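Side-chain contacts in bifunctional enzyme IspD/IspF (Campylobacter jejuni, PDB 1W55), which catalyses two steps of isoprenoid precursor biosynthesis, transferring a cytidylyl group from CTP to methylerythritol phosphate and cyclising a later intermediate with release of CMP: residues A[188-191]-A[196-199]; A[141-146]-A[180-185]. One frame throughout, in Å; residues are numbered along the deposited sequence.

Contact 1: A[188-191]-A[196-199]; sequences NARK and EDLK. With C (cytidine-5'-monophosphate), chain D; EDO (1,2-ethanediol), chain F.
The carboxylate oxygen OD2 of D197 accepts hydrogen bonds from the backbone N-H groups of T193 and F194, and it also faces the carbonyl of K191. The last meeting is no bond: D197 OD2 lies 3.6 Å from K191 O, two acceptors in van der Waals reach, and it is the two amides that satisfy the carboxylate oxygen. With its CG beside the backbone N (chi1 -65°), D197 directs the carboxylate at these amides.

The other oxygen deals with R190, whose side chain crosses that of D197 at about a right angle. R190 NH1 lies 3.7 Å from D197 OD1, a long salt bridge. The oxygen sits well out of the guanidinium plane, so charge attraction acts without an N-H aimed at it. A bend at chi3 (-54°) turns the head of R190, and NH2 makes a weak, long ion pair with E187 of the second subunit.

This loop follows strand 180-184 of the cytidylyltransferase, a GT-A-like domain, and K191 belongs to its nucleotide pocket. The side chain of K191 leaves D197 behind. K191 NZ donates to OP3 of the bound CMP at 2.8 Å, to the carbonyl of A127 of the second subunit, and, at 2.9 Å from NZ, to O1 of a 1,2-ethanediol probably left by the crystallisation liquor. The bond to OP3 puts the ammonium group at the phosphate, which fits the predicted role of K191 in positioning methylerythritol phosphate. R139 of the second subunit, also bonded to CMP, packs against the K191 side chain.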
loop_
_atom_site.group_PDB
_atom_site.type_symbol
_atom_site.label_atom_id
_atom_site.label_comp_id
_atom_site.label_asym_id
_atom_site.label_seq_id
_atom_site.Cartn_x
_atom_site.Cartn_y
_atom_site.Cartn_z
ATOM N N ASN A 188 -10.734 -10.171 -17.044
ATOM C CA ASN A 188 -9.310 -10.220 -17.384
ATOM C C ASN A 188 -9.022 -10.678 -18.828
ATOM O O ASN A 188 -7.888 -10.568 -19.305
ATOM C CB ASN A 188 -8.569 -11.142 -16.408
ATOM C CG ASN A 188 -7.807 -10.377 -15.315
ATOM O OD1 ASN A 188 -8.097 -9.207 -15.027
ATOM N ND2 ASN A 188 -6.829 -11.047 -14.701
ATOM N N ALA A 189 -10.031 -11.223 -19.508
ATOM C CA ALA A 189 -9.851 -11.678 -20.879
ATOM C C ALA A 189 -10.384 -10.668 -21.896
ATOM O O ALA A 189 -10.426 -10.958 -23.078
ATOM C CB ALA A 189 -10.466 -13.056 -21.079
ATOM N N ARG A 190 -10.781 -9.484 -21.425
ATOM C CA ARG A 190 -11.202 -8.390 -22.297
ATOM C C ARG A 190 -10.143 -8.093 -23.351
ATOM O O ARG A 190 -8.948 -8.229 -23.094
ATOM C CB ARG A 190 -11.483 -7.104 -21.499
ATOM C CG ARG A 190 -11.395 -5.804 -22.365
ATOM C CD ARG A 190 -11.508 -4.464 -21.619
ATOM N NE ARG A 190 -12.710 -4.383 -20.789
ATOM C CZ ARG A 190 -13.916 -4.018 -21.223
ATOM N NH1 ARG A 190 -14.105 -3.691 -22.498
ATOM N NH2 ARG A 190 -14.937 -3.985 -20.373
ATOM N N LYS A 191 -10.599 -7.665 -24.528
ATOM C CA LYS A 191 -9.713 -7.328 -25.633
ATOM C C LYS A 191 -9.428 -5.829 -25.667
ATOM O O LYS A 191 -10.347 -5.012 -25.756
ATOM C CB LYS A 191 -10.339 -7.789 -26.947
ATOM C CG LYS A 191 -9.487 -7.574 -28.192
ATOM C CD LYS A 191 -10.045 -8.351 -29.384
ATOM C CE LYS A 191 -11.304 -7.704 -29.935
ATOM N NZ LYS A 191 -12.091 -8.636 -30.804
ATOM N N GLU A 196 -9.627 3.760 -24.471
ATOM C CA GLU A 196 -10.316 3.802 -23.186
ATOM C C GLU A 196 -10.268 2.463 -22.453
ATOM O O GLU A 196 -10.496 2.421 -21.243
ATOM C CB GLU A 196 -11.779 4.252 -23.364
ATOM C CG GLU A 196 -11.960 5.569 -24.114
ATOM C CD GLU A 196 -11.987 5.379 -25.624
ATOM O OE1 GLU A 196 -12.897 4.678 -26.123
ATOM O OE2 GLU A 196 -11.095 5.923 -26.313
ATOM N N ASP A 197 -9.974 1.380 -23.179
ATOM C CA ASP A 197 -9.857 0.047 -22.576
ATOM C C ASP A 197 -8.675 -0.101 -21.609
ATOM O O ASP A 197 -8.722 -0.948 -20.716
ATOM C CB ASP A 197 -9.778 -1.050 -23.647
ATOM C CG ASP A 197 -11.052 -1.164 -24.468
ATOM O OD1 ASP A 197 -12.144 -0.909 -23.915
ATOM O OD2 ASP A 197 -11.061 -1.501 -25.672
ATOM N N LEU A 198 -7.625 0.702 -21.802
ATOM C CA LEU A 198 -6.390 0.589 -21.007
ATOM C C LEU A 198 -6.644 0.685 -19.507
ATOM O O LEU A 198 -6.200 -0.175 -18.745
ATOM C CB LEU A 198 -5.354 1.643 -21.427
ATOM C CG LEU A 198 -4.567 1.412 -22.719
ATOM C CD1 LEU A 198 -3.720 2.644 -23.047
ATOM C CD2 LEU A 198 -3.695 0.156 -22.647
ATOM N N LYS A 199 -7.379 1.721 -19.102
ATOM C CA LYS A 199 -7.736 1.947 -17.702
ATOM C C LYS A 199 -8.729 0.923 -17.157
ATOM O O LYS A 199 -8.946 0.864 -15.946
ATOM C CB LYS A 199 -8.293 3.365 -17.508
ATOM C CG LYS A 199 -7.231 4.396 -17.132
ATOM C CD LYS A 199 -7.673 5.819 -17.476
ATOM C CE LYS A 199 -6.478 6.763 -17.594
ATOM N NZ LYS A 199 -6.070 6.977 -19.016
HETATM O OP3 C D . -10.561 -7.611 -32.907
HETATM P P C D . -10.024 -7.935 -34.281
HETATM O OP1 C D . -9.569 -6.710 -35.033
HETATM O OP2 C D . -10.861 -8.915 -35.070
HETATM O "O5'" C D . -8.619 -8.674 -33.999
HETATM C "C5'" C D . -8.538 -9.878 -33.252
HETATM C "C4'" C D . -7.100 -10.400 -33.259
HETATM O "O4'" C D . -6.727 -10.892 -34.552
HETATM C "C3'" C D . -6.088 -9.334 -32.889
HETATM O "O3'" C D . -5.210 -9.909 -31.939
HETATM C "C2'" C D . -5.346 -9.026 -34.172
HETATM O "O2'" C D . -3.986 -8.668 -33.956
HETATM C "C1'" C D . -5.476 -10.328 -34.945
HETATM N N1 C D . -5.476 -10.079 -36.386
HETATM C C2 C D . -4.574 -10.797 -37.188
HETATM O O2 C D . -3.790 -11.637 -36.669
HETATM N N3 C D . -4.570 -10.568 -38.517
HETATM C C4 C D . -5.405 -9.652 -39.080
HETATM N N4 C D . -5.373 -9.436 -40.421
HETATM C C5 C D . -6.300 -8.933 -38.295
HETATM C C6 C D . -6.316 -9.171 -36.927
HETATM C C1 EDO F . -12.799 -12.744 -31.040
HETATM O O1 EDO F . -12.212 -11.518 -30.630
HETATM C C2 EDO F . -13.819 -13.187 -30.013
HETATM O O2 EDO F . -14.685 -12.111 -29.732
#

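Contact 2: A[141-146]-A[180-185]. With EDO (1,2-ethanediol), chain F.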
loop_
_atom_site.group_PDB
_atom_site.type_symbol
_atom_site.label_atom_id
_atom_site.label_comp_id
_atom_site.label_asym_id
_atom_site.label_seq_id
_atom_site.Cartn_x
_atom_site.Cartn_y
_atom_site.Cartn_z
ATOM N N LYS A 141 -30.635 -13.265 -24.462
ATOM C CA LYS A 141 -30.196 -14.150 -25.550
ATOM C C LYS A 141 -28.817 -13.774 -26.115
ATOM O O LYS A 141 -28.306 -14.427 -27.045
ATOM C CB LYS A 141 -31.249 -14.173 -26.668
ATOM C CG LYS A 141 -32.604 -14.720 -26.208
ATOM C CD LYS A 141 -33.537 -14.945 -27.389
ATOM C CE LYS A 141 -34.783 -15.733 -26.970
ATOM N NZ LYS A 141 -36.003 -15.038 -27.464
ATOM N N ILE A 142 -28.225 -12.717 -25.555
ATOM C CA ILE A 142 -26.932 -12.228 -26.023
ATOM C C ILE A 142 -25.796 -12.975 -25.348
ATOM O O ILE A 142 -25.838 -13.199 -24.139
ATOM C CB ILE A 142 -26.809 -10.709 -25.767
ATOM C CG1 ILE A 142 -27.845 -9.933 -26.604
ATOM C CG2 ILE A 142 -25.374 -10.216 -26.007
ATOM C CD1 ILE A 142 -27.496 -9.765 -28.091
ATOM N N LYS A 143 -24.789 -13.355 -26.137
ATOM C CA LYS A 143 -23.488 -13.803 -25.624
ATOM C C LYS A 143 -22.377 -12.908 -26.173
ATOM O O LYS A 143 -22.319 -12.668 -27.385
ATOM C CB LYS A 143 -23.193 -15.240 -26.061
ATOM C CG LYS A 143 -23.772 -16.306 -25.178
ATOM C CD LYS A 143 -23.201 -17.673 -25.529
ATOM C CE LYS A 143 -24.045 -18.790 -24.934
ATOM N NZ LYS A 143 -25.399 -18.897 -25.562
ATOM N N LEU A 144 -21.495 -12.427 -25.295
ATOM C CA LEU A 144 -20.250 -11.797 -25.739
ATOM C C LEU A 144 -19.160 -12.848 -25.673
ATOM O O LEU A 144 -18.907 -13.425 -24.609
ATOM C CB LEU A 144 -19.877 -10.578 -24.889
ATOM C CG LEU A 144 -20.905 -9.447 -24.777
ATOM C CD1 LEU A 144 -20.366 -8.334 -23.887
ATOM C CD2 LEU A 144 -21.357 -8.888 -26.132
ATOM N N ILE A 145 -18.538 -13.123 -26.817
ATOM C CA ILE A 145 -17.553 -14.183 -26.900
ATOM C C ILE A 145 -16.137 -13.648 -26.672
ATOM O O ILE A 145 -15.795 -12.526 -27.061
ATOM C CB ILE A 145 -17.654 -14.945 -28.255
ATOM C CG1 ILE A 145 -19.086 -15.441 -28.518
ATOM C CG2 ILE A 145 -16.680 -16.095 -28.293
ATOM C CD1 ILE A 145 -19.619 -16.486 -27.508
ATOM N N GLN A 146 -15.321 -14.474 -26.038
ATOM C CA GLN A 146 -13.952 -14.115 -25.735
ATOM C C GLN A 146 -13.044 -15.212 -26.278
ATOM O O GLN A 146 -13.498 -16.167 -26.918
ATOM C CB GLN A 146 -13.757 -13.954 -24.218
ATOM C CG GLN A 146 -14.572 -12.830 -23.557
ATOM C CD GLN A 146 -14.204 -12.638 -22.081
ATOM O OE1 GLN A 146 -14.135 -13.611 -21.319
ATOM N NE2 GLN A 146 -13.949 -11.389 -21.683
ATOM N N ILE A 180 -20.342 -26.329 -30.102
ATOM C CA ILE A 180 -19.624 -25.395 -29.248
ATOM C C ILE A 180 -19.955 -25.629 -27.778
ATOM O O ILE A 180 -21.118 -25.790 -27.419
ATOM C CB ILE A 180 -19.989 -23.930 -29.623
ATOM C CG1 ILE A 180 -20.071 -23.744 -31.152
ATOM C CG2 ILE A 180 -19.011 -22.924 -28.947
ATOM C CD1 ILE A 180 -18.769 -23.953 -31.889
ATOM N N TRP A 181 -18.928 -25.644 -26.936
ATOM C CA TRP A 181 -19.111 -25.628 -25.490
ATOM C C TRP A 181 -18.749 -24.232 -24.950
ATOM O O TRP A 181 -17.632 -23.739 -25.164
ATOM C CB TRP A 181 -18.271 -26.722 -24.813
ATOM C CG TRP A 181 -18.587 -26.890 -23.351
ATOM C CD1 TRP A 181 -17.876 -26.391 -22.297
ATOM C CD2 TRP A 181 -19.709 -27.578 -22.784
ATOM N NE1 TRP A 181 -18.478 -26.731 -21.109
ATOM C CE2 TRP A 181 -19.607 -27.461 -21.377
ATOM C CE3 TRP A 181 -20.793 -28.290 -23.321
ATOM C CZ2 TRP A 181 -20.546 -28.030 -20.499
ATOM C CZ3 TRP A 181 -21.729 -28.857 -22.448
ATOM C CH2 TRP A 181 -21.596 -28.720 -21.052
ATOM N N PHE A 182 -19.709 -23.595 -24.282
ATOM C CA PHE A 182 -19.504 -22.273 -23.701
ATOM C C PHE A 182 -19.095 -22.361 -22.232
ATOM O O PHE A 182 -19.734 -23.040 -21.430
ATOM C CB PHE A 182 -20.749 -21.398 -23.864
ATOM C CG PHE A 182 -21.132 -21.158 -25.299
ATOM C CD1 PHE A 182 -22.104 -21.952 -25.917
ATOM C CD2 PHE A 182 -20.511 -20.154 -26.045
ATOM C CE1 PHE A 182 -22.457 -21.747 -27.253
ATOM C CE2 PHE A 182 -20.858 -19.943 -27.380
ATOM C CZ PHE A 182 -21.842 -20.745 -27.983
ATOM N N VAL A 183 -18.015 -21.667 -21.898
ATOM C CA VAL A 183 -17.473 -21.652 -20.547
ATOM C C VAL A 183 -17.584 -20.205 -20.076
ATOM O O VAL A 183 -17.489 -19.293 -20.896
ATOM C CB VAL A 183 -16.002 -22.173 -20.585
ATOM C CG1 VAL A 183 -15.038 -21.282 -19.822
ATOM C CG2 VAL A 183 -15.929 -23.609 -20.120
ATOM N N GLU A 184 -17.819 -19.975 -18.787
ATOM C CA GLU A 184 -17.919 -18.593 -18.290
ATOM C C GLU A 184 -16.605 -17.831 -18.532
ATOM O O GLU A 184 -15.519 -18.359 -18.277
ATOM C CB GLU A 184 -18.332 -18.564 -16.806
ATOM C CG GLU A 184 -18.132 -17.228 -16.084
ATOM C CD GLU A 184 -19.248 -16.207 -16.316
ATOM O OE1 GLU A 184 -20.172 -16.445 -17.125
ATOM O OE2 GLU A 184 -19.205 -15.142 -15.667
ATOM N N GLY A 185 -16.713 -16.608 -19.053
ATOM C CA GLY A 185 -15.546 -15.781 -19.327
ATOM C C GLY A 185 -15.073 -14.979 -18.122
ATOM O O GLY A 185 -15.435 -15.284 -16.985
HETATM C C1 EDO F . -12.799 -12.744 -31.040
HETATM O O1 EDO F . -12.212 -11.518 -30.630
HETATM C C2 EDO F . -13.819 -13.187 -30.013
HETATM O O2 EDO F . -14.685 -12.111 -29.732
#
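F182 meets K143 and I145, and G185 meets Q146, where two strands of the cytidylyltransferase sheet splay apart. Strands 180-184 and 142-145 both pair with strand 119-124, the first parallel and the second antiparallel, but no hydrogen bond joins them to each other; their touching parts run 65° apart, and side chains bridge the gap. I142 to L144 form an antiparallel ladder with a strand of the second subunit, consistent with the β-arm through which IspD subunits interlock.

Along 180-185, I180 comes first: its CG2 lies 3.7 Å above the plane of the F182 ring, toward the rim, on the face opposite K143, and the I180 side chain also packs on helix 169-174. F182 follows, its ring layered between I180 and the lysine. The K143 and F182 side chains cross at about a right angle, with the lysine methylenes over the ring face. K143 CE stands 3.8 Å from the F182 ring centroid in a CH-pi contact, only 11° off the normal, and a turn at chi4 (68°) keeps the end of the chain over the same face, with K143 NZ 4.5 Å from the F182 centroid as a cation-pi pair. The ammonium finds its stronger partner in OD1 of N134 of the second subunit. I145 comes instead at the ring's edge, with I145 CD1 3.7 Å from F182 CE2.

G185 ends the segment. Q146 extends toward it, its NE2 donating to the carbonyl of E186, and Q146 OE1 rests 3.3 Å from G185 CA.

How the contacts relate
Contact 2 closes along the chain before contact 1 opens, and although their centres lie about 18 Å apart, Q146 joins them: its NE2 packs 3.6 Å from C of A189 and 3.7 Å from N of R190. The Q146 side chain is about 7 Å from that of K191 and about 11 Å from CMP, which puts the Q146 end of 141-146 next to the pocket, in the second shell around the nucleotide. The ethanediol that binds the K191 ammonium also touches contact 2, bonded through O2 to I145 O; its further partners are R99, T129 of the second subunit and D96, itself a residue of the CMP pocket. The second subunit lies against both contacts.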